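Local coordinates for DNA polymerase III beta subunit (Streptococcus pyogenes, PDB 2AVT), which probably encircles duplex DNA as a ring-shaped dimer and tethers the replicative polymerase to its template as a sliding processivity factor, at residues 333-347 against 359-372. Residues are numbered along the deposited sequence; the frame is centred on the assembly and turned at random.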
loop_
_atom_site.group_PDB
_atom_site.type_symbol
_atom_site.label_atom_id
_atom_site.label_comp_id
_atom_site.label_asym_id
_atom_site.label_seq_id
_atom_site.Cartn_x
_atom_site.Cartn_y
_atom_site.Cartn_z
ATOM N N TYR A 333 19.656 -10.061 -9.839
ATOM C CA TYR A 333 20.626 -9.109 -10.354
ATOM C C TYR A 333 20.333 -8.743 -11.810
ATOM O O TYR A 333 20.376 -7.573 -12.186
ATOM C CB TYR A 333 22.026 -9.702 -10.223
ATOM C CG TYR A 333 22.486 -9.855 -8.788
ATOM C CD1 TYR A 333 21.737 -9.340 -7.737
ATOM C CD2 TYR A 333 23.701 -10.457 -8.490
ATOM C CE1 TYR A 333 22.189 -9.414 -6.435
ATOM C CE2 TYR A 333 24.160 -10.534 -7.193
ATOM C CZ TYR A 333 23.402 -10.008 -6.169
ATOM O OH TYR A 333 23.882 -10.055 -4.881
ATOM N N LEU A 334 20.027 -9.750 -12.624
ATOM C CA LEU A 334 19.721 -9.518 -14.027
ATOM C C LEU A 334 18.391 -8.786 -14.146
ATOM O O LEU A 334 18.246 -7.857 -14.949
ATOM C CB LEU A 334 19.650 -10.846 -14.785
ATOM C CG LEU A 334 19.337 -10.731 -16.281
ATOM C CD1 LEU A 334 20.298 -9.731 -16.937
ATOM C CD2 LEU A 334 19.461 -12.094 -16.932
ATOM N N ILE A 335 17.420 -9.207 -13.339
ATOM C CA ILE A 335 16.103 -8.586 -13.342
ATOM C C ILE A 335 16.228 -7.085 -13.100
ATOM O O ILE A 335 15.678 -6.279 -13.845
ATOM C CB ILE A 335 15.190 -9.222 -12.262
ATOM C CG1 ILE A 335 14.965 -10.703 -12.591
ATOM C CG2 ILE A 335 13.853 -8.480 -12.197
ATOM C CD1 ILE A 335 14.061 -11.434 -11.620
ATOM N N GLU A 336 16.967 -6.710 -12.066
ATOM C CA GLU A 336 17.159 -5.308 -11.744
ATOM C C GLU A 336 17.943 -4.549 -12.827
ATOM O O GLU A 336 17.668 -3.375 -13.094
ATOM C CB GLU A 336 17.841 -5.191 -10.378
ATOM C CG GLU A 336 16.865 -5.434 -9.222
ATOM C CD GLU A 336 17.537 -5.567 -7.872
ATOM O OE1 GLU A 336 18.497 -4.820 -7.602
ATOM O OE2 GLU A 336 17.086 -6.413 -7.068
ATOM N N SER A 337 18.909 -5.215 -13.457
ATOM C CA SER A 337 19.687 -4.581 -14.519
ATOM C C SER A 337 18.788 -4.301 -15.719
ATOM O O SER A 337 18.897 -3.257 -16.359
ATOM C CB SER A 337 20.851 -5.477 -14.952
ATOM O OG SER A 337 21.902 -5.448 -13.996
ATOM N N LEU A 338 17.895 -5.238 -16.017
ATOM C CA LEU A 338 16.984 -5.084 -17.142
ATOM C C LEU A 338 15.943 -3.992 -16.873
ATOM O O LEU A 338 15.527 -3.272 -17.782
ATOM C CB LEU A 338 16.302 -6.422 -17.441
ATOM C CG LEU A 338 17.285 -7.540 -17.842
ATOM C CD1 LEU A 338 16.570 -8.883 -17.939
ATOM C CD2 LEU A 338 17.938 -7.179 -19.177
ATOM N N LYS A 339 15.533 -3.857 -15.617
ATOM C CA LYS A 339 14.548 -2.848 -15.266
ATOM C C LYS A 339 15.144 -1.471 -15.537
ATOM O O LYS A 339 14.434 -0.541 -15.922
ATOM C CB LYS A 339 14.156 -2.990 -13.788
ATOM C CG LYS A 339 12.991 -2.107 -13.363
ATOM C CD LYS A 339 12.490 -2.475 -11.969
ATOM C CE LYS A 339 11.303 -1.612 -11.561
ATOM N NZ LYS A 339 10.736 -2.030 -10.240
ATOM N N ALA A 340 16.458 -1.354 -15.355
ATOM C CA ALA A 340 17.164 -0.092 -15.576
ATOM C C ALA A 340 17.422 0.256 -17.049
ATOM O O ALA A 340 17.899 1.346 -17.351
ATOM C CB ALA A 340 18.476 -0.107 -14.825
ATOM N N ILE A 341 17.111 -0.657 -17.960
ATOM C CA ILE A 341 17.331 -0.412 -19.386
ATOM C C ILE A 341 16.042 0.021 -20.074
ATOM O O ILE A 341 15.089 -0.744 -20.157
ATOM C CB ILE A 341 17.886 -1.677 -20.078
ATOM C CG1 ILE A 341 19.265 -2.017 -19.502
ATOM C CG2 ILE A 341 18.002 -1.452 -21.574
ATOM C CD1 ILE A 341 19.802 -3.380 -19.957
ATOM N N LYS A 342 16.013 1.255 -20.564
ATOM C CA LYS A 342 14.825 1.775 -21.231
ATOM C C LYS A 342 14.685 1.317 -22.675
ATOM O O LYS A 342 13.576 1.288 -23.210
ATOM C CB LYS A 342 14.817 3.308 -21.207
ATOM C CG LYS A 342 14.724 3.944 -19.832
ATOM C CD LYS A 342 14.759 5.466 -19.964
ATOM C CE LYS A 342 14.724 6.181 -18.618
ATOM N NZ LYS A 342 14.843 7.662 -18.800
ATOM N N SER A 343 15.799 0.961 -23.308
ATOM C CA SER A 343 15.769 0.532 -24.706
ATOM C C SER A 343 15.042 -0.788 -24.940
ATOM O O SER A 343 15.031 -1.674 -24.081
ATOM C CB SER A 343 17.187 0.423 -25.263
ATOM O OG SER A 343 17.904 -0.604 -24.611
ATOM N N GLU A 344 14.442 -0.913 -26.119
ATOM C CA GLU A 344 13.710 -2.114 -26.472
ATOM C C GLU A 344 14.599 -3.353 -26.424
ATOM O O GLU A 344 14.130 -4.444 -26.119
ATOM C CB GLU A 344 13.093 -1.960 -27.868
ATOM C CG GLU A 344 12.203 -3.124 -28.280
ATOM C CD GLU A 344 11.489 -2.894 -29.605
ATOM O OE1 GLU A 344 10.658 -1.966 -29.685
ATOM O OE2 GLU A 344 11.758 -3.644 -30.569
ATOM N N THR A 345 15.888 -3.190 -26.707
ATOM C CA THR A 345 16.794 -4.334 -26.693
ATOM C C THR A 345 17.985 -4.130 -25.768
ATOM O O THR A 345 18.313 -3.002 -25.400
ATOM C CB THR A 345 17.345 -4.640 -28.111
ATOM O OG1 THR A 345 18.314 -3.650 -28.472
ATOM C CG2 THR A 345 16.230 -4.615 -29.136
ATOM N N VAL A 346 18.623 -5.236 -25.396
ATOM C CA VAL A 346 19.798 -5.203 -24.533
ATOM C C VAL A 346 20.871 -6.111 -25.119
ATOM O O VAL A 346 20.574 -7.193 -25.623
ATOM C CB VAL A 346 19.471 -5.673 -23.092
ATOM C CG1 VAL A 346 18.763 -7.020 -23.124
ATOM C CG2 VAL A 346 20.752 -5.773 -22.275
ATOM N N LYS A 347 22.117 -5.659 -25.053
ATOM C CA LYS A 347 23.246 -6.412 -25.581
ATOM C C LYS A 347 24.040 -7.011 -24.426
ATOM O O LYS A 347 24.547 -6.283 -23.577
ATOM C CB LYS A 347 24.151 -5.485 -26.393
ATOM C CG LYS A 347 24.236 -5.808 -27.868
ATOM C CD LYS A 347 25.194 -4.843 -28.567
ATOM C CE LYS A 347 25.404 -5.213 -30.023
ATOM N NZ LYS A 347 26.303 -4.235 -30.707
ATOM N N LEU A 359 26.262 -5.826 -19.635
ATOM C CA LEU A 359 25.007 -5.532 -20.301
ATOM C C LEU A 359 25.033 -4.056 -20.708
ATOM O O LEU A 359 25.478 -3.201 -19.946
ATOM C CB LEU A 359 23.825 -5.778 -19.350
ATOM C CG LEU A 359 23.796 -7.012 -18.434
ATOM C CD1 LEU A 359 24.007 -8.259 -19.255
ATOM C CD2 LEU A 359 24.874 -6.902 -17.366
ATOM N N THR A 360 24.571 -3.767 -21.918
ATOM C CA THR A 360 24.524 -2.391 -22.401
ATOM C C THR A 360 23.262 -2.246 -23.226
ATOM O O THR A 360 22.819 -3.197 -23.872
ATOM C CB THR A 360 25.764 -2.023 -23.283
ATOM O OG1 THR A 360 25.807 -2.864 -24.443
ATOM C CG2 THR A 360 27.049 -2.192 -22.498
ATOM N N PRO A 361 22.655 -1.055 -23.202
ATOM C CA PRO A 361 21.426 -0.789 -23.959
ATOM C C PRO A 361 21.605 -1.128 -25.435
ATOM O O PRO A 361 22.687 -0.949 -25.988
ATOM C CB PRO A 361 21.185 0.698 -23.709
ATOM C CG PRO A 361 22.579 1.240 -23.493
ATOM C CD PRO A 361 23.197 0.181 -22.615
ATOM N N GLY A 362 20.547 -1.622 -26.069
ATOM C CA GLY A 362 20.631 -1.992 -27.473
ATOM C C GLY A 362 20.663 -0.837 -28.459
ATOM O O GLY A 362 21.294 -0.934 -29.513
ATOM N N ASP A 363 19.987 0.256 -28.123
ATOM C CA ASP A 363 19.932 1.424 -28.995
ATOM C C ASP A 363 21.192 2.277 -28.887
ATOM O O ASP A 363 21.291 3.322 -29.521
ATOM C CB ASP A 363 18.716 2.289 -28.643
ATOM C CG ASP A 363 18.773 2.828 -27.220
ATOM O OD1 ASP A 363 19.878 3.163 -26.751
ATOM O OD2 ASP A 363 17.713 2.932 -26.572
ATOM N N GLU A 364 22.143 1.833 -28.076
ATOM C CA GLU A 364 23.391 2.560 -27.865
ATOM C C GLU A 364 23.266 4.079 -27.949
ATOM O O GLU A 364 23.906 4.720 -28.779
ATOM C CB GLU A 364 24.460 2.068 -28.847
ATOM C CG GLU A 364 23.963 1.867 -30.261
ATOM C CD GLU A 364 24.906 1.019 -31.081
ATOM O OE1 GLU A 364 25.994 1.513 -31.436
ATOM O OE2 GLU A 364 24.563 -0.148 -31.364
ATOM N N GLU A 365 22.435 4.652 -27.085
ATOM C CA GLU A 365 22.255 6.098 -27.049
ATOM C C GLU A 365 22.948 6.640 -25.808
ATOM O O GLU A 365 23.144 7.848 -25.657
ATOM C CB GLU A 365 20.775 6.457 -27.002
ATOM C CG GLU A 365 20.008 6.043 -28.230
ATOM C CD GLU A 365 18.620 6.634 -28.262
ATOM O OE1 GLU A 365 17.829 6.350 -27.338
ATOM O OE2 GLU A 365 18.325 7.388 -29.212
ATOM N N GLU A 366 23.319 5.728 -24.921
ATOM C CA GLU A 366 23.996 6.092 -23.690
ATOM C C GLU A 366 25.211 5.205 -23.483
ATOM O O GLU A 366 25.256 4.083 -23.980
ATOM C CB GLU A 366 23.064 5.907 -22.492
ATOM C CG GLU A 366 21.797 6.752 -22.501
ATOM C CD GLU A 366 20.934 6.489 -21.275
ATOM O OE1 GLU A 366 21.358 5.682 -20.420
ATOM O OE2 GLU A 366 19.841 7.084 -21.161
ATOM N N SER A 367 26.200 5.723 -22.765
ATOM C CA SER A 367 27.384 4.948 -22.430
ATOM C C SER A 367 27.020 4.379 -21.059
ATOM O O SER A 367 27.526 4.815 -20.026
ATOM C CB SER A 367 28.613 5.846 -22.315
ATOM O OG SER A 367 29.721 5.114 -21.817
ATOM N N PHE A 368 26.105 3.419 -21.069
ATOM C CA PHE A 368 25.614 2.786 -19.855
ATOM C C PHE A 368 26.031 1.321 -19.840
ATOM O O PHE A 368 25.555 0.519 -20.634
ATOM C CB PHE A 368 24.086 2.927 -19.813
ATOM C CG PHE A 368 23.434 2.298 -18.614
ATOM C CD1 PHE A 368 24.062 2.288 -17.380
ATOM C CD2 PHE A 368 22.155 1.767 -18.716
ATOM C CE1 PHE A 368 23.423 1.759 -16.264
ATOM C CE2 PHE A 368 21.511 1.237 -17.607
ATOM C CZ PHE A 368 22.147 1.234 -16.377
ATOM N N ILE A 369 26.932 0.989 -18.928
ATOM C CA ILE A 369 27.429 -0.370 -18.799
ATOM C C ILE A 369 27.136 -0.937 -17.415
ATOM O O ILE A 369 27.362 -0.269 -16.405
ATOM C CB ILE A 369 28.948 -0.418 -19.003
ATOM C CG1 ILE A 369 29.300 -0.008 -20.439
ATOM C CG2 ILE A 369 29.462 -1.815 -18.677
ATOM C CD1 ILE A 369 30.793 0.188 -20.674
ATOM N N GLN A 370 26.622 -2.162 -17.376
ATOM C CA GLN A 370 26.341 -2.839 -16.114
ATOM C C GLN A 370 27.129 -4.143 -16.108
ATOM O O GLN A 370 27.269 -4.797 -17.141
ATOM C CB GLN A 370 24.845 -3.121 -15.959
ATOM C CG GLN A 370 23.988 -1.862 -15.856
ATOM C CD GLN A 370 22.526 -2.177 -15.667
ATOM O OE1 GLN A 370 22.079 -2.467 -14.554
ATOM N NE2 GLN A 370 21.771 -2.141 -16.753
ATOM N N LEU A 371 27.634 -4.508 -14.933
ATOM C CA LEU A 371 28.450 -5.707 -14.759
ATOM C C LEU A 371 27.816 -6.630 -13.705
ATOM O O LEU A 371 27.450 -6.175 -12.625
ATOM C CB LEU A 371 29.853 -5.271 -14.314
ATOM C CG LEU A 371 31.104 -6.144 -14.482
ATOM C CD1 LEU A 371 31.427 -6.295 -15.956
ATOM C CD2 LEU A 371 32.286 -5.490 -13.767
ATOM N N ILE A 372 27.688 -7.915 -14.023
ATOM C CA ILE A 372 27.108 -8.888 -13.099
ATOM C C ILE A 372 28.022 -10.094 -12.917
ATOM O O ILE A 372 28.387 -10.764 -13.887
ATOM C CB ILE A 372 25.755 -9.419 -13.602
ATOM C CG1 ILE A 372 24.709 -8.305 -13.591
ATOM C CG2 ILE A 372 25.304 -10.590 -12.729
ATOM C CD1 ILE A 372 23.367 -8.733 -14.172
#
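S337, I341 and Q370 meet where helix 331-339 packs along strand 367-372, running antiparallel to it, in the C-terminal domain: the helix-on-sheet packing of the DNA polymerase processivity-factor fold. The amide of Q370 meets S337 with both its ends: NE2 donates to S337 O at 3.1 Å, nearly straight at 166° and within the amide plane, while OE1 sits 3.0 Å from S337 OG. That hydroxyl also has Y333 O near it, and its single proton could serve either acceptor. Q370 reaches the helix because its chain runs extended beyond CG, and I341 CG1 lies obliquely against NE2, 3.7 Å away. Further toward the start of the helix, I372 rests CD1 against both S337 OG and L334 CA, with its CG2 against Y333 CB. Beyond S337, F368 brings CE2 to 3.6 Å from A340 O.

Past the helix the chain turns through S343 into strand 345-350, which pairs with strand 357-361 as a beta hairpin. K347 and T360 form a hydrogen-bonded pair, their side chains on the same face of the sheet, whereas those of V346 and P361, the neighbouring non-hydrogen-bonded pair, diverge. V346 CG2 packs against L359 CB. Outside the pair of segments, F151 touches both A340 and Q370, M275 of helix 268-282 backs L334, and strand 184-191 of the central domain bonds to strand 367-372, carrying the sheet across the domain boundary.

At the start of strand 345-350, T345 O takes two donors: S343 OG at 2.6 Å, swung between its own backbone N and carbonyl carbon (chi1 65°), and G362 N at 2.7 Å, 47° above the carbonyl plane.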